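Local coordinates for protein acetyl-CoA acetyltransferase (Mycobacterium smegmatis, PDB 4EGV) that is a monomeric thiolase-like protein that probably has acyltransferase activity, at residues Ala330-Leu334 against Asp335-Ala339. Numbering follows the deposited sequence.
Sequences AGIGL and DDVAA
G333 and D336 close a type I beta turn in the loop that leads from helix 317-330 to strand 337-342, an edge strand of the large mixed sheet of this thiolase fold. L334 and D335 fill the corner positions with near-helical backbone angles, and the exposed carboxylate of D335 suits the solvent side. Earlier, G331, the first residue past the helix, forms its Schellman motif with the positive phi that favours glycine.

Apolar packing joins the two arms of the loop. V337 is buried where the strand begins, and its branch CG2 meets the end of I332, CD1, at 4.1 Å; the two side chains cross at about a right angle. I332 and L334 both rest on L327 of the helix. R365 NH1 binds the carbonyl oxygens of L334 and V337.

Two hydrogen bonds run between G333 and D336 in opposite senses. The turn bond goes from D336 N to G333 O, 2.9 Å long, with the donor lying above the carbonyl plane. In return, the side chain of D336 reaches back: CG stands anti to its own carbonyl carbon (chi1 -59°), which brings the carboxylate beside the backbone N-H of G333. This return bond, G333 N to D336 OD2, is 3.1 Å long and nearly straight at 163°, meeting OD2 on the anti side of the carboxylate but 33° out of its plane.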
ATOM      1  N   ALA A 330     -19.289   3.974   6.327  1.00 52.40           N
ATOM      2  CA  ALA A 330     -19.532   3.234   7.546  1.00 53.73           C
ATOM      3  C   ALA A 330     -20.475   3.884   8.518  1.00 54.13           C
ATOM      4  O   ALA A 330     -20.928   3.250   9.423  1.00 55.44           O
ATOM      5  CB  ALA A 330     -18.277   2.976   8.218  1.00 53.38           C
ATOM      6  N   GLY A 331     -20.731   5.156   8.349  1.00 54.56           N
ATOM      7  CA  GLY A 331     -21.408   5.993   9.290  1.00 54.79           C
ATOM      8  C   GLY A 331     -20.587   6.419  10.449  1.00 54.57           C
ATOM      9  O   GLY A 331     -21.114   6.645  11.495  1.00 55.04           O
ATOM     10  N   ILE A 332     -19.292   6.540  10.260  1.00 54.10           N
ATOM     11  CA  ILE A 332     -18.435   6.885  11.354  1.00 53.50           C
ATOM     12  C   ILE A 332     -17.446   7.966  11.063  1.00 53.31           C
ATOM     13  O   ILE A 332     -17.304   8.412   9.983  1.00 52.97           O
ATOM     14  CB  ILE A 332     -17.748   5.652  11.911  1.00 53.77           C
ATOM     15  CG1 ILE A 332     -16.696   5.120  10.974  1.00 53.33           C
ATOM     16  CG2 ILE A 332     -18.732   4.582  12.163  1.00 53.24           C
ATOM     17  CD1 ILE A 332     -15.851   4.146  11.587  1.00 52.28           C
ATOM     18  N   GLY A 333     -16.782   8.427  12.079  1.00 53.34           N
ATOM     19  CA  GLY A 333     -15.751   9.438  11.900  1.00 53.81           C
ATOM     20  C   GLY A 333     -14.410   8.901  12.346  1.00 54.02           C
ATOM     21  O   GLY A 333     -14.355   7.878  13.000  1.00 53.98           O
ATOM     22  N   LEU A 334     -13.336   9.600  12.007  1.00 54.29           N
ATOM     23  CA  LEU A 334     -11.991   9.146  12.325  1.00 55.00           C
ATOM     24  C   LEU A 334     -11.771   8.724  13.784  1.00 55.24           C
ATOM     25  O   LEU A 334     -10.985   7.805  14.050  1.00 55.20           O
ATOM     26  CB  LEU A 334     -10.966  10.207  11.927  1.00 55.18           C
ATOM     27  CG  LEU A 334      -9.510   9.758  11.896  1.00 55.63           C
ATOM     28  CD1 LEU A 334      -9.274   8.769  10.776  1.00 54.46           C
ATOM     29  CD2 LEU A 334      -8.633  10.994  11.776  1.00 55.27           C
ATOM     30  N   ASP A 335     -12.469   9.384  14.711  1.00 55.34           N
ATOM     31  CA  ASP A 335     -12.317   9.114  16.143  1.00 55.32           C
ATOM     32  C   ASP A 335     -12.950   7.819  16.591  1.00 54.14           C
ATOM     33  O   ASP A 335     -12.586   7.291  17.624  1.00 53.26           O
ATOM     34  CB  ASP A 335     -12.843  10.294  16.969  1.00 56.34           C
ATOM     35  CG  ASP A 335     -12.009  11.577  16.764  1.00 58.90           C
ATOM     36  OD1 ASP A 335     -10.886  11.510  16.194  1.00 60.75           O
ATOM     37  OD2 ASP A 335     -12.482  12.653  17.179  1.00 58.91           O
ATOM     38  N   ASP A 336     -13.869   7.312  15.778  1.00 53.24           N
ATOM     39  CA  ASP A 336     -14.637   6.102  16.065  1.00 52.69           C
ATOM     40  C   ASP A 336     -13.902   4.771  15.737  1.00 51.58           C
ATOM     41  O   ASP A 336     -14.366   3.695  16.102  1.00 51.13           O
ATOM     42  CB  ASP A 336     -16.017   6.172  15.364  1.00 53.25           C
ATOM     43  CG  ASP A 336     -16.863   7.392  15.796  1.00 54.52           C
ATOM     44  OD1 ASP A 336     -16.804   7.804  16.956  1.00 55.19           O
ATOM     45  OD2 ASP A 336     -17.613   7.949  14.978  1.00 55.58           O
ATOM     46  N   VAL A 337     -12.771   4.875  15.030  1.00 50.28           N
ATOM     47  CA  VAL A 337     -11.910   3.755  14.639  1.00 48.29           C
ATOM     48  C   VAL A 337     -11.035   3.306  15.819  1.00 47.40           C
ATOM     49  O   VAL A 337     -10.430   4.125  16.510  1.00 46.70           O
ATOM     50  CB  VAL A 337     -11.002   4.149  13.457  1.00 48.33           C
ATOM     51  CG1 VAL A 337     -10.190   2.994  12.993  1.00 47.68           C
ATOM     52  CG2 VAL A 337     -11.803   4.633  12.313  1.00 47.89           C
ATOM     53  N   ALA A 338     -10.982   1.997  16.030  1.00 46.01           N
ATOM     54  CA  ALA A 338     -10.233   1.400  17.113  1.00 45.19           C
ATOM     55  C   ALA A 338      -8.809   0.949  16.734  1.00 44.66           C
ATOM     56  O   ALA A 338      -7.916   0.941  17.573  1.00 43.56           O
ATOM     57  CB  ALA A 338     -11.017   0.254  17.689  1.00 45.07           C
ATOM     58  N   ALA A 339      -8.610   0.581  15.468  1.00 44.38           N
ATOM     59  CA  ALA A 339      -7.336   0.029  14.974  1.00 43.67           C
ATOM     60  C   ALA A 339      -7.128   0.364  13.507  1.00 43.15           C
ATOM     61  O   ALA A 339      -8.082   0.404  12.739  1.00 42.80           O
ATOM     62  CB  ALA A 339      -7.258  -1.487  15.196  1.00 43.02           C
TER